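Local coordinates for uncharacterized protein (PDB 4NZK), which is of unknown function but belongs to the DHHW family of the SGNH hydrolase clan and is probably related to AlgX/AlgJ-type enzymes, at residues K95-T109 / I321-T335. Residues are numbered along the deposited sequence; the frame is centred on the assembly and turned at random. Where two conformers were deposited one is given.
Sequences KVGSSVNVFNMVVPT and IKDNGITDVLFTMCT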
loop_
_atom_site.group_PDB
_atom_site.type_symbol
_atom_site.label_atom_id
_atom_site.label_comp_id
_atom_site.label_asym_id
_atom_site.label_seq_id
_atom_site.Cartn_x
_atom_site.Cartn_y
_atom_site.Cartn_z
ATOM N N LYS A 95 -12.335 18.023 -9.012
ATOM C CA LYS A 95 -13.707 17.473 -9.013
ATOM C C LYS A 95 -14.342 17.411 -7.633
ATOM O O LYS A 95 -15.544 17.604 -7.492
ATOM C CB LYS A 95 -13.761 16.070 -9.615
ATOM C CG LYS A 95 -13.328 15.992 -11.064
ATOM C CD LYS A 95 -13.915 17.129 -11.865
ATOM C CE LYS A 95 -13.615 16.954 -13.349
ATOM N NZ LYS A 95 -14.563 17.674 -14.229
ATOM N N VAL A 96 -13.543 17.105 -6.600
ATOM C CA VAL A 96 -14.106 17.030 -5.257
ATOM C C VAL A 96 -14.119 18.366 -4.517
ATOM O O VAL A 96 -14.898 18.562 -3.595
ATOM C CB VAL A 96 -13.504 15.897 -4.409
ATOM C CG1 VAL A 96 -13.730 14.558 -5.076
ATOM C CG2 VAL A 96 -12.015 16.100 -4.093
ATOM N N GLY A 97 -13.243 19.286 -4.901
ATOM C CA GLY A 97 -13.276 20.631 -4.387
ATOM C C GLY A 97 -12.528 20.834 -3.084
ATOM O O GLY A 97 -11.876 19.918 -2.534
ATOM N N SER A 98 -12.619 22.056 -2.577
ATOM C CA SER A 98 -11.836 22.468 -1.413
ATOM C C SER A 98 -12.214 21.789 -0.112
ATOM O O SER A 98 -11.376 21.699 0.789
ATOM C CB SER A 98 -11.943 23.977 -1.223
ATOM O OG SER A 98 -13.297 24.342 -1.040
ATOM N N SER A 99 -13.455 21.318 0.002
ATOM C CA SER A 99 -13.913 20.764 1.271
ATOM C C SER A 99 -13.500 19.321 1.562
ATOM O O SER A 99 -13.738 18.831 2.671
ATOM C CB SER A 99 -15.438 20.884 1.392
ATOM O OG SER A 99 -16.065 19.914 0.586
ATOM N N VAL A 100 -12.883 18.655 0.585
ATOM C CA VAL A 100 -12.399 17.301 0.750
ATOM C C VAL A 100 -10.896 17.384 0.657
ATOM O O VAL A 100 -10.365 17.834 -0.343
ATOM C CB VAL A 100 -12.977 16.376 -0.347
ATOM C CG1 VAL A 100 -12.415 14.987 -0.204
ATOM C CG2 VAL A 100 -14.516 16.354 -0.254
ATOM N N ASN A 101 -10.200 16.916 1.694
ATOM C CA ASN A 101 -8.724 16.904 1.658
ATOM C C ASN A 101 -8.264 15.662 0.951
ATOM O O ASN A 101 -8.753 14.579 1.246
ATOM C CB ASN A 101 -8.085 17.010 3.053
ATOM C CG ASN A 101 -7.987 18.442 3.490
ATOM O OD1 ASN A 101 -7.942 19.356 2.646
ATOM N ND2 ASN A 101 -7.915 18.665 4.779
ATOM N N VAL A 102 -7.358 15.860 -0.013
ATOM C CA VAL A 102 -6.817 14.756 -0.817
ATOM C C VAL A 102 -5.322 14.690 -0.529
ATOM O O VAL A 102 -4.627 15.722 -0.556
ATOM C CB VAL A 102 -7.053 14.993 -2.301
ATOM C CG1 VAL A 102 -6.505 13.846 -3.147
ATOM C CG2 VAL A 102 -8.574 15.199 -2.564
ATOM N N PHE A 103 -4.871 13.480 -0.186
ATOM C CA PHE A 103 -3.505 13.222 0.232
ATOM C C PHE A 103 -2.881 12.232 -0.752
ATOM O O PHE A 103 -3.572 11.371 -1.325
ATOM C CB PHE A 103 -3.468 12.564 1.608
ATOM C CG PHE A 103 -4.048 13.380 2.743
ATOM C CD1 PHE A 103 -5.425 13.493 2.945
ATOM C CD2 PHE A 103 -3.203 14.001 3.638
ATOM C CE1 PHE A 103 -5.923 14.189 4.041
ATOM C CE2 PHE A 103 -3.692 14.718 4.719
ATOM C CZ PHE A 103 -5.054 14.824 4.908
ATOM N N ASN A 104 -1.576 12.361 -0.935
ATOM C CA ASN A 104 -0.810 11.475 -1.794
ATOM C C ASN A 104 0.346 10.876 -0.981
ATOM O O ASN A 104 1.094 11.601 -0.339
ATOM C CB ASN A 104 -0.187 12.313 -2.902
ATOM C CG ASN A 104 0.762 11.519 -3.762
ATOM O OD1 ASN A 104 0.370 10.534 -4.352
ATOM N ND2 ASN A 104 2.032 11.936 -3.804
HETATM N N MSE A 105 0.482 9.556 -1.043
HETATM C CA MSE A 105 1.615 8.867 -0.386
HETATM C C MSE A 105 2.114 7.759 -1.270
HETATM O O MSE A 105 1.572 6.651 -1.281
HETATM C CB MSE A 105 1.229 8.407 1.033
HETATM C CG MSE A 105 2.512 7.918 1.766
HETATM SE SE MSE A 105 2.188 7.546 3.649
HETATM C CE MSE A 105 0.814 6.235 3.435
ATOM N N VAL A 106 3.135 8.084 -2.058
ATOM C CA VAL A 106 3.785 7.144 -2.937
ATOM C C VAL A 106 5.004 6.613 -2.215
ATOM O O VAL A 106 5.829 7.391 -1.724
ATOM C CB VAL A 106 4.159 7.768 -4.311
ATOM C CG1 VAL A 106 4.901 6.748 -5.173
ATOM C CG2 VAL A 106 2.898 8.250 -5.026
ATOM N N VAL A 107 5.117 5.297 -2.160
ATOM C CA VAL A 107 6.181 4.681 -1.356
ATOM C C VAL A 107 7.074 3.800 -2.227
ATOM O O VAL A 107 6.635 3.253 -3.223
ATOM C CB VAL A 107 5.619 3.858 -0.186
ATOM C CG1 VAL A 107 4.932 4.773 0.831
ATOM C CG2 VAL A 107 4.662 2.760 -0.646
ATOM N N PRO A 108 8.343 3.672 -1.832
ATOM C CA PRO A 108 9.262 2.868 -2.604
ATOM C C PRO A 108 9.112 1.398 -2.253
ATOM O O PRO A 108 8.470 1.053 -1.276
ATOM C CB PRO A 108 10.615 3.352 -2.125
ATOM C CG PRO A 108 10.373 3.704 -0.719
ATOM C CD PRO A 108 8.999 4.299 -0.665
ATOM N N THR A 109 9.707 0.561 -3.092
ATOM C CA THR A 109 9.910 -0.834 -2.805
ATOM C C THR A 109 11.283 -0.996 -2.135
ATOM O O THR A 109 12.027 -0.006 -1.928
ATOM C CB THR A 109 9.790 -1.664 -4.079
ATOM O OG1 THR A 109 10.746 -1.181 -5.034
ATOM C CG2 THR A 109 8.374 -1.574 -4.660
ATOM N N ILE A 321 -17.386 9.847 -3.557
ATOM C CA ILE A 321 -16.961 10.686 -2.427
ATOM C C ILE A 321 -18.142 11.493 -1.876
ATOM O O ILE A 321 -18.370 11.557 -0.655
ATOM C CB ILE A 321 -15.784 11.619 -2.849
ATOM C CG1 ILE A 321 -14.439 10.965 -2.553
ATOM C CG2 ILE A 321 -15.745 12.965 -2.116
ATOM C CD1 ILE A 321 -14.266 9.553 -2.970
ATOM N N LYS A 322 -18.868 12.133 -2.789
ATOM C CA LYS A 322 -19.975 13.013 -2.406
ATOM C C LYS A 322 -21.097 12.218 -1.753
ATOM O O LYS A 322 -21.598 12.587 -0.662
ATOM C CB LYS A 322 -20.483 13.781 -3.623
ATOM C CG LYS A 322 -19.462 14.747 -4.166
ATOM C CD LYS A 322 -19.872 15.354 -5.510
ATOM C CE LYS A 322 -18.786 16.305 -6.022
ATOM N NZ LYS A 322 -17.479 15.639 -5.959
ATOM N N ASP A 323 -21.450 11.100 -2.373
ATOM C CA ASP A 323 -22.561 10.290 -1.889
ATOM C C ASP A 323 -22.324 9.703 -0.496
ATOM O O ASP A 323 -23.278 9.502 0.259
ATOM C CB ASP A 323 -22.858 9.160 -2.869
ATOM C CG ASP A 323 -23.461 9.654 -4.213
ATOM O OD1 ASP A 323 -23.914 10.824 -4.334
ATOM O OD2 ASP A 323 -23.475 8.843 -5.180
ATOM N N ASN A 324 -21.069 9.377 -0.188
ATOM C CA ASN A 324 -20.725 8.768 1.085
ATOM C C ASN A 324 -20.175 9.700 2.163
ATOM O O ASN A 324 -19.724 9.244 3.231
ATOM C CB ASN A 324 -19.818 7.591 0.804
ATOM C CG ASN A 324 -20.550 6.520 0.021
ATOM O OD1 ASN A 324 -21.414 5.857 0.566
ATOM N ND2 ASN A 324 -20.277 6.418 -1.267
ATOM N N GLY A 325 -20.207 11.001 1.897
ATOM C CA GLY A 325 -19.801 11.987 2.903
ATOM C C GLY A 325 -18.327 11.933 3.269
ATOM O O GLY A 325 -17.911 12.260 4.386
ATOM N N ILE A 326 -17.530 11.519 2.296
ATOM C CA ILE A 326 -16.091 11.412 2.477
ATOM C C ILE A 326 -15.459 12.765 2.754
ATOM O O ILE A 326 -15.741 13.730 2.047
ATOM C CB ILE A 326 -15.417 10.823 1.227
ATOM C CG1 ILE A 326 -15.898 9.374 0.994
ATOM C CG2 ILE A 326 -13.902 10.937 1.334
ATOM C CD1 ILE A 326 -15.708 8.430 2.158
ATOM N N THR A 327 -14.589 12.829 3.774
ATOM C CA THR A 327 -13.896 14.052 4.205
ATOM C C THR A 327 -12.413 14.078 3.800
ATOM O O THR A 327 -11.804 15.165 3.681
ATOM C CB THR A 327 -13.985 14.229 5.773
ATOM O OG1 THR A 327 -13.407 13.101 6.452
ATOM C CG2 THR A 327 -15.427 14.326 6.219
ATOM N N ASP A 328 -11.830 12.881 3.645
ATOM C CA ASP A 328 -10.412 12.706 3.388
ATOM C C ASP A 328 -10.251 11.595 2.343
ATOM O O ASP A 328 -10.895 10.548 2.440
ATOM C CB ASP A 328 -9.681 12.237 4.661
ATOM C CG ASP A 328 -9.727 13.260 5.792
ATOM O OD1 ASP A 328 -10.717 13.280 6.581
ATOM O OD2 ASP A 328 -8.769 14.063 5.865
ATOM N N VAL A 329 -9.360 11.825 1.382
ATOM C CA VAL A 329 -9.044 10.808 0.366
ATOM C C VAL A 329 -7.540 10.605 0.379
ATOM O O VAL A 329 -6.794 11.582 0.307
ATOM C CB VAL A 329 -9.505 11.253 -1.049
ATOM C CG1 VAL A 329 -9.122 10.193 -2.077
ATOM C CG2 VAL A 329 -11.011 11.472 -1.053
ATOM N N LEU A 330 -7.108 9.345 0.422
ATOM C CA LEU A 330 -5.711 9.010 0.328
ATOM C C LEU A 330 -5.468 8.167 -0.921
ATOM O O LEU A 330 -6.050 7.118 -1.082
ATOM C CB LEU A 330 -5.289 8.225 1.571
ATOM C CG LEU A 330 -3.877 7.673 1.541
ATOM C CD1 LEU A 330 -2.832 8.777 1.482
ATOM C CD2 LEU A 330 -3.649 6.797 2.761
ATOM N N PHE A 331 -4.559 8.649 -1.765
ATOM C CA PHE A 331 -4.007 7.879 -2.866
ATOM C C PHE A 331 -2.656 7.350 -2.378
ATOM O O PHE A 331 -1.765 8.143 -1.967
ATOM C CB PHE A 331 -3.754 8.758 -4.079
ATOM C CG PHE A 331 -5.001 9.125 -4.811
ATOM C CD1 PHE A 331 -5.737 10.226 -4.436
ATOM C CD2 PHE A 331 -5.470 8.332 -5.831
ATOM C CE1 PHE A 331 -6.895 10.576 -5.122
ATOM C CE2 PHE A 331 -6.639 8.654 -6.509
ATOM C CZ PHE A 331 -7.347 9.775 -6.141
ATOM N N THR A 332 -2.518 6.028 -2.383
ATOM C CA THR A 332 -1.294 5.432 -1.912
ATOM C C THR A 332 -0.968 4.199 -2.719
ATOM O O THR A 332 -1.824 3.371 -2.986
ATOM C CB THR A 332 -1.367 5.172 -0.398
ATOM O OG1 THR A 332 -0.073 4.715 0.075
ATOM C CG2 THR A 332 -2.425 4.178 -0.017
HETATM N N MSE A 333 0.302 4.108 -3.105
HETATM C CA MSE A 333 0.772 3.031 -3.954
HETATM C C MSE A 333 2.260 3.057 -4.026
HETATM O O MSE A 333 2.892 4.023 -3.593
HETATM C CB MSE A 333 0.193 3.165 -5.358
HETATM C CG MSE A 333 0.371 4.528 -6.040
HETATM SE SE MSE A 333 -0.739 4.344 -7.688
HETATM C CE MSE A 333 -2.194 5.047 -6.559
ATOM N N CYS A 334 2.852 2.002 -4.566
ATOM C CA CYS A 334 4.296 1.996 -4.746
ATOM C C CYS A 334 4.671 2.787 -5.999
ATOM O O CYS A 334 3.858 3.082 -6.862
ATOM C CB CYS A 334 4.846 0.574 -4.798
ATOM S SG CYS A 334 4.520 -0.249 -6.379
ATOM N N THR A 335 5.951 3.097 -6.093
ATOM C CA THR A 335 6.464 3.894 -7.193
ATOM C C THR A 335 6.184 3.268 -8.544
ATOM O O THR A 335 5.806 3.954 -9.475
ATOM C CB THR A 335 7.958 4.145 -7.044
ATOM O OG1 THR A 335 8.577 2.932 -6.586
ATOM C CG2 THR A 335 8.226 5.307 -6.067
HETATM O O HOH W 1 -17.092 16.964 -3.249
HETATM O O HOH W 2 -9.052 16.591 6.475
#
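Phe103 and Asp328 lie side by side on two neighbouring parallel strands, 101-107 and 328-334, in the mixed central sheet of an SGNH hydrolase-like fold. Their ring and carboxylate planes are 29° apart, and Asp328 OD2 sits at the ring edge, 3.4 Å from Phe103 CE1. With CG anti to its own carbonyl carbon (chi1 -64°), Asp328 swings its carboxylate back towards strand 101-107, where a water links OD2 to Asn101 ND2. Asp328 OD1 accepts a hydrogen bond from Thr327 OG1 (2.7 Å) and forms a salt bridge with Arg281. Replacing the aspartate by an alanine is likely to cost Arg281 this carboxylate, and Thr327 OG1 and the bridging water their acceptor. Further along the same face, Leu330 CD1 packs against Phe103 CB at 3.8 Å and reaches Met105 CB. On the face of Val102 and Phe331, Val102 CG1 meets the ring edge at Phe331 CE1 (3.8 Å), while Phe103 O lies in the ring plane at the edge. Ahead of both strands, at the ends of the helices that precede them, Lys322, bent at its last torsion (chi4 50°), hydrogen-bonds through NZ to Lys95 O (3.2 Å), approaching from above the plane of that carbonyl.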